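Local coordinates for fluvirucin B1 DH domain from module 1 (Actinomadura vulgaris, PDB 6OBV), which probably catalyses dehydration of a beta-hydroxyacyl intermediate carried on an acyl carrier protein during assembly of the fluvirucin B1 polyketide, at residues His69-Thr74 with Gly304-Pro309; Val210-Arg215 with Pro227-Ala232. All blocks are in the same frame, centred on the assembly; numbering follows the deposited sequence.

Contact 1 (His69-Thr74 with Gly304-Pro309)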
ATOM      1  N   HIS A  69      12.972 -19.332 -16.998  1.00 33.93           N
ATOM      2  CA  HIS A  69      14.239 -19.076 -16.315  1.00 30.87           C
ATOM      3  C   HIS A  69      14.245 -19.854 -15.014  1.00 32.18           C
ATOM      4  O   HIS A  69      13.342 -19.691 -14.183  1.00 32.92           O
ATOM      5  CB  HIS A  69      14.449 -17.588 -16.048  1.00 30.65           C
ATOM      6  CG  HIS A  69      15.669 -17.284 -15.236  1.00 31.99           C
ATOM      7  ND1 HIS A  69      15.644 -17.166 -13.863  1.00 32.24           N
ATOM      8  CD2 HIS A  69      16.952 -17.061 -15.607  1.00 32.88           C
ATOM      9  CE1 HIS A  69      16.858 -16.882 -13.422  1.00 29.73           C
ATOM     10  NE2 HIS A  69      17.671 -16.815 -14.460  1.00 33.17           N
ATOM     11  N   GLY A  70      15.243 -20.701 -14.843  1.00 33.51           N
ATOM     12  CA  GLY A  70      15.380 -21.398 -13.592  1.00 32.55           C
ATOM     13  C   GLY A  70      16.664 -22.176 -13.535  1.00 38.09           C
ATOM     14  O   GLY A  70      17.634 -21.864 -14.226  1.00 43.06           O
ATOM     15  N   VAL A  71      16.653 -23.196 -12.684  1.00 35.65           N
ATOM     16  CA  VAL A  71      17.745 -24.143 -12.559  1.00 40.26           C
ATOM     17  C   VAL A  71      17.111 -25.517 -12.477  1.00 48.07           C
ATOM     18  O   VAL A  71      16.279 -25.763 -11.594  1.00 52.96           O
ATOM     19  CB  VAL A  71      18.613 -23.870 -11.323  1.00 41.11           C
ATOM     20  CG1 VAL A  71      19.639 -24.947 -11.173  1.00 42.83           C
ATOM     21  CG2 VAL A  71      19.278 -22.513 -11.448  1.00 45.26           C
ATOM     22  N   GLY A  72      17.472 -26.399 -13.401  1.00 48.80           N
ATOM     23  CA  GLY A  72      16.822 -27.698 -13.429  1.00 52.76           C
ATOM     24  C   GLY A  72      15.336 -27.509 -13.648  1.00 53.78           C
ATOM     25  O   GLY A  72      14.908 -26.726 -14.508  1.00 55.91           O
ATOM     26  N   GLU A  73      14.531 -28.208 -12.851  1.00 55.23           N
ATOM     27  CA  GLU A  73      13.082 -28.096 -12.956  1.00 59.14           C
ATOM     28  C   GLU A  73      12.506 -27.008 -12.051  1.00 51.64           C
ATOM     29  O   GLU A  73      11.277 -26.901 -11.930  1.00 46.12           O
ATOM     30  CB  GLU A  73      12.417 -29.446 -12.657  1.00 71.26           C
ATOM     31  CG  GLU A  73      12.846 -30.607 -13.578  1.00 81.35           C
ATOM     32  CD  GLU A  73      12.659 -30.320 -15.071  1.00 86.64           C
ATOM     33  OE1 GLU A  73      11.840 -29.444 -15.439  1.00 87.12           O
ATOM     34  OE2 GLU A  73      13.345 -30.983 -15.884  1.00 91.36           O
ATOM     35  N   THR A  74      13.360 -26.187 -11.436  1.00 43.48           N
ATOM     36  CA  THR A  74      12.933 -25.141 -10.517  1.00 39.17           C
ATOM     37  C   THR A  74      12.835 -23.820 -11.264  1.00 42.21           C
ATOM     38  O   THR A  74      13.842 -23.322 -11.778  1.00 46.02           O
ATOM     39  CB  THR A  74      13.917 -24.996  -9.360  1.00 36.02           C
ATOM     40  OG1 THR A  74      13.969 -26.216  -8.625  1.00 40.38           O
ATOM     41  CG2 THR A  74      13.472 -23.878  -8.417  1.00 34.93           C
ATOM     42  N   GLY A 304      21.046 -27.205  -3.647  1.00 43.77           N
ATOM     43  CA  GLY A 304      20.432 -26.088  -2.965  1.00 49.90           C
ATOM     44  C   GLY A 304      19.010 -25.842  -3.416  1.00 51.19           C
ATOM     45  O   GLY A 304      18.063 -26.055  -2.653  1.00 51.21           O
ATOM     46  N   LEU A 305      18.836 -25.401  -4.658  1.00 50.69           N
ATOM     47  CA  LEU A 305      17.510 -25.009  -5.109  1.00 45.04           C
ATOM     48  C   LEU A 305      16.833 -26.043  -5.989  1.00 42.46           C
ATOM     49  O   LEU A 305      15.602 -26.048  -6.079  1.00 46.88           O
ATOM     50  CB  LEU A 305      17.590 -23.682  -5.850  1.00 47.47           C
ATOM     51  CG  LEU A 305      17.721 -22.609  -4.779  1.00 54.67           C
ATOM     52  CD1 LEU A 305      18.367 -21.387  -5.376  1.00 52.77           C
ATOM     53  CD2 LEU A 305      16.353 -22.314  -4.143  1.00 61.69           C
ATOM     54  N   SER A 306      17.596 -26.920  -6.634  1.00 42.14           N
ATOM     55  CA  SER A 306      17.051 -28.116  -7.261  1.00 40.85           C
ATOM     56  C   SER A 306      17.809 -29.335  -6.746  1.00 40.79           C
ATOM     57  O   SER A 306      18.797 -29.221  -6.021  1.00 42.77           O
ATOM     58  CB  SER A 306      17.126 -28.019  -8.788  1.00 36.95           C
ATOM     59  OG  SER A 306      18.377 -27.495  -9.196  1.00 42.87           O
ATOM     60  N   SER A 307      17.337 -30.520  -7.113  1.00 38.61           N
ATOM     61  CA  SER A 307      18.039 -31.717  -6.679  1.00 38.37           C
ATOM     62  C   SER A 307      19.401 -31.816  -7.363  1.00 39.86           C
ATOM     63  O   SER A 307      19.645 -31.239  -8.432  1.00 41.72           O
ATOM     64  CB  SER A 307      17.214 -32.957  -6.987  1.00 38.48           C
ATOM     65  OG  SER A 307      15.851 -32.654  -6.802  1.00 47.93           O
ATOM     66  N   ARG A 308      20.315 -32.518  -6.704  1.00 39.66           N
ATOM     67  CA  ARG A 308      21.567 -32.860  -7.348  1.00 34.35           C
ATOM     68  C   ARG A 308      21.306 -33.840  -8.491  1.00 31.91           C
ATOM     69  O   ARG A 308      20.373 -34.647  -8.428  1.00 32.17           O
ATOM     70  CB  ARG A 308      22.538 -33.495  -6.351  1.00 33.57           C
ATOM     71  CG  ARG A 308      23.121 -32.556  -5.334  1.00 25.73           C
ATOM     72  CD  ARG A 308      23.965 -33.337  -4.352  1.00 26.73           C
ATOM     73  NE  ARG A 308      24.285 -32.569  -3.154  1.00 32.37           N
ATOM     74  CZ  ARG A 308      23.476 -32.444  -2.106  1.00 33.30           C
ATOM     75  NH1 ARG A 308      22.285 -33.032  -2.107  1.00 33.67           N
ATOM     76  NH2 ARG A 308      23.853 -31.726  -1.065  1.00 33.55           N
ATOM     77  N   PRO A 309      22.116 -33.789  -9.547  1.00 31.36           N
ATOM     78  CA  PRO A 309      22.063 -34.844 -10.563  1.00 35.35           C
ATOM     79  C   PRO A 309      22.428 -36.185  -9.950  1.00 34.20           C
ATOM     80  O   PRO A 309      23.090 -36.262  -8.914  1.00 35.07           O
ATOM     81  CB  PRO A 309      23.118 -34.407 -11.592  1.00 35.81           C
ATOM     82  CG  PRO A 309      24.057 -33.523 -10.806  1.00 37.25           C
ATOM     83  CD  PRO A 309      23.160 -32.792  -9.837  1.00 32.69           C
TER
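Val71 and Thr74, at the two corners of a tight hairpin, take the C-terminal tail of the chain at Leu305 and Ser306. The hairpin joins strands 69-71 and 74-75 through a type II' turn, identified by the paired backbone bonds Val71 N to Thr74 O and Thr74 N to Val71 O and by the positive phi of Gly72. In the double-hotdog fold expected of polyketide synthase dehydratases, it lies at the surface. The segment starts from His69, which probably corresponds to the family's active-site histidine; its ND1 bonds to the carbonyl of Leu76, far from the tail. Val71 makes the first touch. With CG1 anti to the backbone N (chi1 175°), that methyl comes within 3.5 Å of Ser306 OG, while the side chain also rests on Leu300 and Leu76. Gly72 is only skirted by the tail, its N 4.4 Å from Ser306 OG, too far for bonding; its backbone shape suits glycine. Thr74 carries the polar link: its OG1 donates to the carbonyl O of Leu305 over 3.0 Å. The chi1 of -62° sets OG1 beside the backbone N and CG2 anti to it, and CG2 still lies 3.8 Å from that same Leu305 O, so the carbonyl meets both branches. Beyond its carbonyl, Leu305 touches little of the hairpin; its side chain leans on Pro106. Only 175 Å² is buried in all, in keeping with a light attachment of a tail by one hydrogen bond. In that bond the hydroxyl comes in at a C=O...OG1 angle of 127°, ordinary for a carbonyl, but from above the carbonyl plane rather than on a lone pair, while Thr74 OG1 also lies 3.6 Å from Ser306 CB.

Contact 2 (Val210-Arg215 with Pro227-Ala232)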
ATOM      1  N   VAL A 210      21.758  -9.053 -28.384  1.00 39.16           N
ATOM      2  CA  VAL A 210      20.741  -9.821 -27.676  1.00 35.55           C
ATOM      3  C   VAL A 210      19.371  -9.286 -28.083  1.00 34.38           C
ATOM      4  O   VAL A 210      19.170  -8.067 -28.122  1.00 39.16           O
ATOM      5  CB  VAL A 210      20.930  -9.710 -26.151  1.00 33.59           C
ATOM      6  CG1 VAL A 210      19.989 -10.645 -25.443  1.00 33.17           C
ATOM      7  CG2 VAL A 210      22.362  -9.987 -25.769  1.00 36.08           C
ATOM      8  N   GLU A 211      18.433 -10.190 -28.397  1.00 29.84           N
ATOM      9  CA  GLU A 211      17.107  -9.806 -28.874  1.00 36.50           C
ATOM     10  C   GLU A 211      16.034 -10.645 -28.187  1.00 43.43           C
ATOM     11  O   GLU A 211      16.198 -11.859 -28.029  1.00 36.96           O
ATOM     12  CB  GLU A 211      16.960  -9.987 -30.394  1.00 33.70           C
ATOM     13  CG  GLU A 211      18.137  -9.500 -31.254  1.00 39.92           C
ATOM     14  CD  GLU A 211      18.163 -10.143 -32.640  1.00 47.55           C
ATOM     15  OE1 GLU A 211      17.138 -10.729 -33.055  1.00 51.47           O
ATOM     16  OE2 GLU A 211      19.212 -10.064 -33.311  1.00 49.58           O
ATOM     17  N   LEU A 212      14.923 -10.001 -27.811  1.00 35.42           N
ATOM     18  CA  LEU A 212      13.792 -10.731 -27.257  1.00 33.45           C
ATOM     19  C   LEU A 212      13.070 -11.522 -28.345  1.00 34.11           C
ATOM     20  O   LEU A 212      13.033 -11.122 -29.508  1.00 38.45           O
ATOM     21  CB  LEU A 212      12.794  -9.774 -26.613  1.00 32.37           C
ATOM     22  CG  LEU A 212      13.256  -8.967 -25.414  1.00 33.88           C
ATOM     23  CD1 LEU A 212      12.162  -8.000 -25.011  1.00 31.37           C
ATOM     24  CD2 LEU A 212      13.564  -9.923 -24.284  1.00 25.96           C
ATOM     25  N   ASP A 213      12.495 -12.661 -27.952  1.00 37.05           N
ATOM     26  CA  ASP A 213      11.481 -13.326 -28.761  1.00 41.96           C
ATOM     27  C   ASP A 213      10.321 -12.374 -29.031  1.00 41.56           C
ATOM     28  O   ASP A 213      10.122 -11.378 -28.328  1.00 46.18           O
ATOM     29  CB  ASP A 213      10.933 -14.557 -28.045  1.00 45.68           C
ATOM     30  CG  ASP A 213      11.686 -15.815 -28.368  1.00 50.61           C
ATOM     31  OD1 ASP A 213      12.802 -15.743 -28.939  1.00 54.76           O
ATOM     32  OD2 ASP A 213      11.143 -16.888 -28.028  1.00 51.99           O
ATOM     33  N   GLU A 214       9.518 -12.712 -30.040  1.00 42.56           N
ATOM     34  CA  GLU A 214       8.415 -11.826 -30.397  1.00 44.10           C
ATOM     35  C   GLU A 214       7.430 -11.665 -29.240  1.00 43.39           C
ATOM     36  O   GLU A 214       6.923 -10.559 -29.005  1.00 41.60           O
ATOM     37  CB  GLU A 214       7.729 -12.325 -31.668  1.00 52.94           C
ATOM     38  CG  GLU A 214       8.409 -11.777 -32.937  1.00 57.73           C
ATOM     39  CD  GLU A 214       7.871 -12.362 -34.235  1.00 70.33           C
ATOM     40  OE1 GLU A 214       8.325 -13.465 -34.614  1.00 74.19           O
ATOM     41  OE2 GLU A 214       7.017 -11.711 -34.891  1.00 71.51           O
ATOM     42  N   ARG A 215       7.193 -12.731 -28.462  1.00 40.80           N
ATOM     43  CA  ARG A 215       6.213 -12.632 -27.376  1.00 46.83           C
ATOM     44  C   ARG A 215       6.632 -11.596 -26.339  1.00 42.53           C
ATOM     45  O   ARG A 215       5.799 -10.816 -25.861  1.00 44.22           O
ATOM     46  CB  ARG A 215       5.991 -13.989 -26.700  1.00 48.28           C
ATOM     47  CG  ARG A 215       4.708 -14.050 -25.844  1.00 45.49           C
ATOM     48  CD  ARG A 215       4.558 -15.394 -25.130  1.00 43.98           C
ATOM     49  NE  ARG A 215       5.775 -15.689 -24.381  1.00 45.09           N
ATOM     50  CZ  ARG A 215       6.047 -16.847 -23.788  1.00 43.83           C
ATOM     51  NH1 ARG A 215       5.183 -17.854 -23.844  1.00 40.49           N
ATOM     52  NH2 ARG A 215       7.193 -16.992 -23.134  1.00 40.14           N
ATOM     53  N   PRO A 227      13.102  -7.906 -18.003  1.00 25.59           N
ATOM     54  CA  PRO A 227      14.016  -8.779 -17.245  1.00 23.10           C
ATOM     55  C   PRO A 227      14.627  -9.896 -18.084  1.00 28.57           C
ATOM     56  O   PRO A 227      15.767 -10.300 -17.819  1.00 27.30           O
ATOM     57  CB  PRO A 227      13.125  -9.319 -16.115  1.00 24.13           C
ATOM     58  CG  PRO A 227      12.105  -8.225 -15.899  1.00 26.49           C
ATOM     59  CD  PRO A 227      11.850  -7.633 -17.272  1.00 28.25           C
ATOM     60  N   ALA A 228      13.919 -10.398 -19.103  1.00 28.56           N
ATOM     61  CA  ALA A 228      14.512 -11.432 -19.943  1.00 27.67           C
ATOM     62  C   ALA A 228      15.563 -10.864 -20.873  1.00 27.67           C
ATOM     63  O   ALA A 228      16.511 -11.574 -21.236  1.00 23.96           O
ATOM     64  CB  ALA A 228      13.440 -12.158 -20.761  1.00 29.05           C
ATOM     65  N   LEU A 229      15.421  -9.597 -21.279  1.00 33.32           N
ATOM     66  CA  LEU A 229      16.451  -8.971 -22.102  1.00 29.96           C
ATOM     67  C   LEU A 229      17.697  -8.661 -21.286  1.00 30.07           C
ATOM     68  O   LEU A 229      18.816  -8.875 -21.758  1.00 28.02           O
ATOM     69  CB  LEU A 229      15.918  -7.698 -22.757  1.00 31.28           C
ATOM     70  CG  LEU A 229      16.901  -6.969 -23.675  1.00 33.06           C
ATOM     71  CD1 LEU A 229      17.438  -7.883 -24.764  1.00 25.84           C
ATOM     72  CD2 LEU A 229      16.242  -5.731 -24.308  1.00 33.67           C
ATOM     73  N   LEU A 230      17.533  -8.147 -20.067  1.00 27.18           N
ATOM     74  CA  LEU A 230      18.709  -7.834 -19.264  1.00 28.47           C
ATOM     75  C   LEU A 230      19.432  -9.102 -18.853  1.00 27.90           C
ATOM     76  O   LEU A 230      20.666  -9.132 -18.810  1.00 33.58           O
ATOM     77  CB  LEU A 230      18.347  -7.005 -18.025  1.00 23.63           C
ATOM     78  CG  LEU A 230      19.562  -6.618 -17.160  1.00 25.55           C
ATOM     79  CD1 LEU A 230      20.611  -5.921 -18.003  1.00 30.27           C
ATOM     80  CD2 LEU A 230      19.184  -5.760 -15.948  1.00 23.98           C
ATOM     81  N   ASP A 231      18.689 -10.173 -18.577  1.00 28.39           N
ATOM     82  CA  ASP A 231      19.353 -11.405 -18.176  1.00 25.34           C
ATOM     83  C   ASP A 231      20.181 -11.985 -19.314  1.00 24.92           C
ATOM     84  O   ASP A 231      21.302 -12.451 -19.098  1.00 25.78           O
ATOM     85  CB  ASP A 231      18.346 -12.438 -17.696  1.00 22.90           C
ATOM     86  CG  ASP A 231      19.032 -13.675 -17.132  1.00 29.78           C
ATOM     87  OD1 ASP A 231      19.703 -13.533 -16.095  1.00 29.88           O
ATOM     88  OD2 ASP A 231      18.939 -14.770 -17.727  1.00 27.56           O
ATOM     89  N   ALA A 232      19.649 -11.978 -20.532  1.00 28.04           N
ATOM     90  CA  ALA A 232      20.407 -12.571 -21.618  1.00 28.28           C
ATOM     91  C   ALA A 232      21.605 -11.718 -21.985  1.00 22.95           C
ATOM     92  O   ALA A 232      22.577 -12.234 -22.545  1.00 22.19           O
ATOM     93  CB  ALA A 232      19.509 -12.792 -22.831  1.00 31.12           C
TER
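This is a buried, apolar helix-on-strand contact: Val210 and Leu212, at the end of strand 205-211 and just beyond it, meet one face of helix 227-232. The evidence is the spacing of the backbones, 6.1 Å between the CA atoms of Leu212 and Leu229, and the carbon-to-carbon nature of the touching side-chain pairs; 254 Å² is buried in all. Ala228, Leu229 and Ala232 supply the helix side, Ala228 and Ala232 being one turn apart, as the backbone bond from Ala232 N to Ala228 O confirms. Of these two alanines, Ala232 faces Val210 of the strand and Ala228 faces Leu212 of the loop. Val210 has CG1 anti to its own N (chi1 -173°), which drives that methyl into Ala232 CB at 3.4 Å, tighter than usual for two carbons; its CG2 lies near the Ala232 carbonyl. The same CG1 is 3.8 Å from Leu229 CD1, a methyl that also sits by the Val210 carbonyl O, the two side chains crossing at a slant. In a hotdog fold a curved antiparallel sheet wraps a helix, and here Val210 is backbone-bonded to Val265 of strand 264-271, on which Leu229 also rests, so the helix lies over two neighbouring strands. Leu212 approaches from the loop. Its side chain crosses that of Leu229 at about a right angle, and its CD2 reaches 3.5 Å from Leu229 N, 3.6 Å from Leu229 CB and 4.2 Å from Ala228 CB. Between Val210 and Leu212, Glu211 turns its side chain off the helix and forms a salt bridge with Arg198. Asp231, on another side of the helix, probably corresponds to the family's active-site aspartate; its OD2 bonds to His235 NE2.

In the fold
Along the chain the order is 69-74, 210-215, 227-232 and 304-309, so both halves of contact 2 fall between those of contact 1. Their centres are 22 Å apart, contact 1 at the surface about 19 Å from the chain centre and contact 2 about 11 Å from it. They nevertheless meet: His69 CD2, at the inner end of strand 69-71, is 3.7 Å from Asp231 OD2 on helix 227-232. This histidine and aspartate come from the two family regions, consistent with an active site built at the junction of two hotdog halves. Hairpin and helix thus converge at the probable catalytic pair, whereas the tail attaches at the far end of the hairpin.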